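Local coordinates for protein 2-dehydropantoate 2-reductase (Porphyromonas gingivalis, PDB 2QYT) that probably catalyses the NADPH-dependent reduction of ketopantoate to pantoate, a step in the biosynthesis of pantothenate, at residues Q7-V19 against G36-H48. Numbering follows the deposited sequence.
With SO4 (sulfate ion), chain C; EDO (1,2-ethanediol), chain G; SO4 (sulfate ion), chain E; SO4 (sulfate ion), chain B.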
loop_
_atom_site.group_PDB
_atom_site.type_symbol
_atom_site.label_atom_id
_atom_site.label_comp_id
_atom_site.label_asym_id
_atom_site.label_seq_id
_atom_site.Cartn_x
_atom_site.Cartn_y
_atom_site.Cartn_z
ATOM N N GLN A 7 -2.192 -4.109 -28.839
ATOM C CA GLN A 7 -3.435 -4.118 -27.976
ATOM C C GLN A 7 -3.205 -3.310 -26.709
ATOM O O GLN A 7 -2.103 -3.362 -26.158
ATOM C CB GLN A 7 -3.825 -5.551 -27.598
ATOM C CG GLN A 7 -4.883 -6.163 -28.476
ATOM C CD GLN A 7 -6.311 -5.880 -27.990
ATOM O OE1 GLN A 7 -7.241 -5.758 -28.807
ATOM N NE2 GLN A 7 -6.501 -5.809 -26.668
ATOM N N PRO A 8 -4.243 -2.573 -26.230
ATOM C CA PRO A 8 -4.018 -1.704 -25.088
ATOM C C PRO A 8 -3.783 -2.487 -23.787
ATOM O O PRO A 8 -4.396 -3.539 -23.553
ATOM C CB PRO A 8 -5.293 -0.855 -25.005
ATOM C CG PRO A 8 -6.354 -1.680 -25.726
ATOM C CD PRO A 8 -5.642 -2.534 -26.715
ATOM N N ILE A 9 -2.876 -1.978 -22.965
ATOM C CA ILE A 9 -2.726 -2.491 -21.610
ATOM C C ILE A 9 -3.834 -1.859 -20.765
ATOM O O ILE A 9 -4.196 -0.720 -20.970
ATOM C CB ILE A 9 -1.323 -2.180 -21.046
ATOM C CG1 ILE A 9 -0.272 -2.863 -21.920
ATOM C CG2 ILE A 9 -1.192 -2.678 -19.630
ATOM C CD1 ILE A 9 1.110 -2.192 -21.796
ATOM N N LYS A 10 -4.394 -2.626 -19.842
ATOM C CA LYS A 10 -5.589 -2.242 -19.105
ATOM C C LYS A 10 -5.231 -2.339 -17.626
ATOM O O LYS A 10 -4.843 -3.432 -17.152
ATOM C CB LYS A 10 -6.721 -3.220 -19.452
ATOM C CG LYS A 10 -7.157 -3.161 -20.933
ATOM C CD LYS A 10 -8.220 -4.231 -21.184
ATOM C CE LYS A 10 -8.481 -4.449 -22.672
ATOM N NZ LYS A 10 -9.773 -5.243 -22.919
ATOM N N ILE A 11 -5.334 -1.205 -16.909
ATOM C CA ILE A 11 -5.117 -1.143 -15.480
ATOM C C ILE A 11 -6.372 -0.654 -14.769
ATOM O O ILE A 11 -6.968 0.341 -15.182
ATOM C CB ILE A 11 -3.962 -0.114 -15.133
ATOM C CG1 ILE A 11 -2.679 -0.472 -15.870
ATOM C CG2 ILE A 11 -3.676 -0.060 -13.620
ATOM C CD1 ILE A 11 -1.420 0.027 -15.142
ATOM N N ALA A 12 -6.766 -1.317 -13.688
ATOM C CA ALA A 12 -7.844 -0.827 -12.846
ATOM C C ALA A 12 -7.334 -0.409 -11.465
ATOM O O ALA A 12 -6.413 -1.029 -10.910
ATOM C CB ALA A 12 -8.878 -1.864 -12.713
ATOM N N VAL A 13 -7.947 0.636 -10.910
ATOM C CA VAL A 13 -7.643 1.060 -9.564
ATOM C C VAL A 13 -8.880 0.847 -8.724
ATOM O O VAL A 13 -9.883 1.489 -8.959
ATOM C CB VAL A 13 -7.127 2.534 -9.491
ATOM C CG1 VAL A 13 -6.601 2.840 -8.092
ATOM C CG2 VAL A 13 -5.995 2.714 -10.447
ATOM N N PHE A 14 -8.765 -0.029 -7.720
ATOM C CA PHE A 14 -9.861 -0.367 -6.835
ATOM C C PHE A 14 -9.671 0.375 -5.507
ATOM O O PHE A 14 -8.836 0.001 -4.692
ATOM C CB PHE A 14 -9.884 -1.898 -6.613
ATOM C CG PHE A 14 -11.090 -2.389 -5.830
ATOM C CD1 PHE A 14 -12.350 -2.409 -6.414
ATOM C CD2 PHE A 14 -10.953 -2.843 -4.525
ATOM C CE1 PHE A 14 -13.451 -2.868 -5.737
ATOM C CE2 PHE A 14 -12.061 -3.287 -3.810
ATOM C CZ PHE A 14 -13.320 -3.306 -4.428
ATOM N N GLY A 15 -10.460 1.427 -5.305
ATOM C CA GLY A 15 -10.398 2.285 -4.122
ATOM C C GLY A 15 -9.676 3.524 -4.593
ATOM O O GLY A 15 -8.542 3.427 -5.045
ATOM N N LEU A 16 -10.336 4.671 -4.588
ATOM C CA LEU A 16 -9.693 5.923 -5.021
ATOM C C LEU A 16 -9.453 6.913 -3.870
ATOM O O LEU A 16 -9.834 8.069 -3.974
ATOM C CB LEU A 16 -10.491 6.665 -6.119
ATOM C CG LEU A 16 -10.359 6.499 -7.622
ATOM C CD1 LEU A 16 -11.066 7.671 -8.309
ATOM C CD2 LEU A 16 -8.966 6.270 -8.236
ATOM N N GLY A 17 -8.806 6.482 -2.799
ATOM C CA GLY A 17 -8.458 7.420 -1.737
ATOM C C GLY A 17 -7.104 8.012 -2.120
ATOM O O GLY A 17 -6.749 8.060 -3.330
ATOM N N GLY A 18 -6.324 8.444 -1.128
ATOM C CA GLY A 18 -5.068 9.107 -1.432
ATOM C C GLY A 18 -4.147 8.300 -2.325
ATOM O O GLY A 18 -3.610 8.801 -3.312
ATOM N N VAL A 19 -4.005 7.017 -2.010
ATOM C CA VAL A 19 -3.045 6.144 -2.701
ATOM C C VAL A 19 -3.603 5.745 -4.090
ATOM O O VAL A 19 -2.971 5.975 -5.117
ATOM C CB VAL A 19 -2.690 4.904 -1.835
ATOM C CG1 VAL A 19 -1.918 3.818 -2.688
ATOM C CG2 VAL A 19 -1.914 5.341 -0.539
ATOM N N GLY A 36 -4.493 5.371 -27.119
ATOM C CA GLY A 36 -5.029 4.045 -26.806
ATOM C C GLY A 36 -4.028 2.904 -26.599
ATOM O O GLY A 36 -4.302 1.758 -26.944
ATOM N N LEU A 37 -2.862 3.220 -26.045
ATOM C CA LEU A 37 -1.911 2.207 -25.629
ATOM C C LEU A 37 -2.237 1.789 -24.199
ATOM O O LEU A 37 -1.830 0.737 -23.731
ATOM C CB LEU A 37 -0.493 2.757 -25.691
ATOM C CG LEU A 37 0.001 3.238 -27.062
ATOM C CD1 LEU A 37 1.347 3.974 -26.873
ATOM C CD2 LEU A 37 0.115 2.094 -28.064
ATOM N N LEU A 38 -3.004 2.614 -23.516
ATOM C CA LEU A 38 -3.274 2.362 -22.125
ATOM C C LEU A 38 -4.702 2.745 -21.807
ATOM O O LEU A 38 -5.125 3.838 -22.145
ATOM C CB LEU A 38 -2.259 3.151 -21.282
ATOM C CG LEU A 38 -2.198 3.034 -19.773
ATOM C CD1 LEU A 38 -1.803 1.604 -19.407
ATOM C CD2 LEU A 38 -1.178 4.033 -19.182
ATOM N N GLU A 39 -5.431 1.842 -21.144
ATOM C CA GLU A 39 -6.775 2.124 -20.628
ATOM C C GLU A 39 -6.707 2.087 -19.101
ATOM O O GLU A 39 -6.235 1.120 -18.537
ATOM C CB GLU A 39 -7.808 1.099 -21.149
ATOM C CG GLU A 39 -7.999 1.139 -22.642
ATOM C CD GLU A 39 -8.998 0.097 -23.151
ATOM O OE1 GLU A 39 -9.644 -0.619 -22.324
ATOM O OE2 GLU A 39 -9.121 -0.020 -24.399
ATOM N N VAL A 40 -7.187 3.137 -18.436
ATOM C CA VAL A 40 -7.159 3.231 -16.992
ATOM C C VAL A 40 -8.586 3.383 -16.444
ATOM O O VAL A 40 -9.299 4.330 -16.777
ATOM C CB VAL A 40 -6.209 4.423 -16.519
ATOM C CG1 VAL A 40 -6.149 4.562 -14.998
ATOM C CG2 VAL A 40 -4.821 4.177 -16.993
ATOM N N SER A 41 -8.985 2.440 -15.605
ATOM C CA SER A 41 -10.306 2.474 -14.980
ATOM C C SER A 41 -10.178 2.628 -13.492
ATOM O O SER A 41 -9.170 2.223 -12.920
ATOM C CB SER A 41 -11.068 1.190 -15.348
ATOM O OG SER A 41 -11.024 1.036 -16.779
ATOM N N TRP A 42 -11.194 3.248 -12.895
ATOM C CA TRP A 42 -11.255 3.530 -11.473
ATOM C C TRP A 42 -12.515 2.994 -10.882
ATOM O O TRP A 42 -13.587 3.125 -11.470
ATOM C CB TRP A 42 -11.252 5.041 -11.229
ATOM C CG TRP A 42 -10.018 5.738 -11.684
ATOM C CD1 TRP A 42 -8.795 5.175 -11.970
ATOM C CD2 TRP A 42 -9.868 7.144 -11.898
ATOM N NE1 TRP A 42 -7.892 6.158 -12.360
ATOM C CE2 TRP A 42 -8.532 7.366 -12.348
ATOM C CE3 TRP A 42 -10.739 8.225 -11.807
ATOM C CZ2 TRP A 42 -8.049 8.639 -12.673
ATOM C CZ3 TRP A 42 -10.260 9.483 -12.137
ATOM C CH2 TRP A 42 -8.930 9.684 -12.558
ATOM N N ILE A 43 -12.406 2.380 -9.708
ATOM C CA ILE A 43 -13.595 1.982 -8.993
ATOM C C ILE A 43 -13.717 2.897 -7.806
ATOM O O ILE A 43 -12.891 2.859 -6.948
ATOM C CB ILE A 43 -13.551 0.511 -8.539
ATOM C CG1 ILE A 43 -13.259 -0.415 -9.746
ATOM C CG2 ILE A 43 -14.822 0.131 -7.688
ATOM C CD1 ILE A 43 -14.368 -0.448 -10.893
ATOM N N ALA A 44 -14.766 3.702 -7.760
ATOM C CA ALA A 44 -14.952 4.675 -6.701
ATOM C C ALA A 44 -16.412 4.618 -6.424
ATOM O O ALA A 44 -17.147 4.058 -7.223
ATOM C CB ALA A 44 -14.591 6.047 -7.176
ATOM N N ARG A 45 -16.857 5.182 -5.298
ATOM C CA ARG A 45 -18.280 5.149 -5.009
ATOM C C ARG A 45 -18.830 6.397 -4.401
ATOM O O ARG A 45 -18.078 7.331 -4.044
ATOM C CB ARG A 45 -18.627 3.931 -4.154
ATOM C CG ARG A 45 -17.697 3.637 -2.977
ATOM C CD ARG A 45 -17.856 2.147 -2.638
ATOM N NE ARG A 45 -16.690 1.352 -3.053
ATOM C CZ ARG A 45 -16.623 0.478 -4.071
ATOM N NH1 ARG A 45 -17.688 0.209 -4.855
ATOM N NH2 ARG A 45 -15.470 -0.173 -4.279
ATOM N N GLY A 46 -20.162 6.430 -4.330
ATOM C CA GLY A 46 -20.909 7.516 -3.687
ATOM C C GLY A 46 -20.643 8.915 -4.217
ATOM O O GLY A 46 -20.589 9.130 -5.441
ATOM N N ALA A 47 -20.477 9.857 -3.281
ATOM C CA ALA A 47 -20.167 11.260 -3.570
ATOM C C ALA A 47 -18.867 11.446 -4.281
ATOM O O ALA A 47 -18.757 12.305 -5.146
ATOM C CB ALA A 47 -20.193 12.113 -2.277
ATOM N N HIS A 48 -17.868 10.665 -3.895
ATOM C CA HIS A 48 -16.584 10.682 -4.569
ATOM C C HIS A 48 -16.800 10.332 -6.063
ATOM O O HIS A 48 -16.499 11.135 -6.943
ATOM C CB HIS A 48 -15.651 9.701 -3.886
ATOM C CG HIS A 48 -14.212 9.846 -4.268
ATOM N ND1 HIS A 48 -13.609 11.076 -4.478
ATOM C CD2 HIS A 48 -13.242 8.916 -4.428
ATOM C CE1 HIS A 48 -12.329 10.889 -4.756
ATOM N NE2 HIS A 48 -12.094 9.584 -4.777
HETATM S S SO4 C . -13.764 5.454 -3.040
HETATM O O1 SO4 C . -12.732 5.683 -4.031
HETATM O O2 SO4 C . -13.304 6.120 -1.818
HETATM O O3 SO4 C . -15.042 6.035 -3.442
HETATM O O4 SO4 C . -13.859 3.994 -2.833
HETATM C C1 EDO G . -5.888 4.432 -0.968
HETATM O O1 EDO G . -6.787 4.559 -2.073
HETATM C C2 EDO G . -6.264 5.366 0.183
HETATM O O2 EDO G . -5.053 5.803 0.785
HETATM S S SO4 E . -10.548 4.012 -0.004
HETATM O O1 SO4 E . -11.322 5.233 -0.170
HETATM O O2 SO4 E . -9.590 4.160 1.104
HETATM O O3 SO4 E . -11.505 2.925 0.210
HETATM O O4 SO4 E . -9.783 3.722 -1.210
HETATM S S SO4 B . -7.400 8.292 2.405
HETATM O O1 SO4 B . -6.062 8.234 1.855
HETATM O O2 SO4 B . -7.223 8.690 3.806
HETATM O O3 SO4 B . -8.257 9.228 1.700
HETATM O O4 SO4 B . -8.011 6.978 2.324
HETATM O O HOH W 1 -11.403 -3.251 -22.409
HETATM O O HOH W 2 -8.859 -0.161 -17.620
#
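In the beta-alpha-beta unit that opens this Rossmann-type domain, strands 9-14 and 38-43 pair in parallel, and Ile9 N to Leu37 O (3.0 Å) begins a ladder of backbone hydrogen bonds that ends with Gly15 N on Ile43 O (3.3 Å). Beyond it lies the glycine-rich turn, consistent with a GxGxxG dinucleotide-binding motif. There Leu16 crosses Trp42 at about a right angle: CD2 rests over the indole face, 3.8 Å from the centroid of the five-membered ring, a CH-pi contact, while CD1 reaches CE3. His48, its CG anti to the backbone N (chi1 -166°), turns NE2 onto Leu16 O (2.8 Å) in a bent bond, 134° at the hydrogen. The sulfate of chain C, probably from the crystallisation liquor, bridges the two loops, accepting from Leu16 N through O1 and from Arg45 N through O3, both at 2.7 Å; its position is consistent with a cofactor phosphate site, though no cofactor is bound. At the other end, Lys10 and Glu39 run side by side, with a water joining NZ to OE1. Helix 18-33 packs on Val40 and Trp42, Leu180 of helix 172-183 meets Ile11 and Leu38, and strand 86-89 continues the sheet beyond strand 9-14.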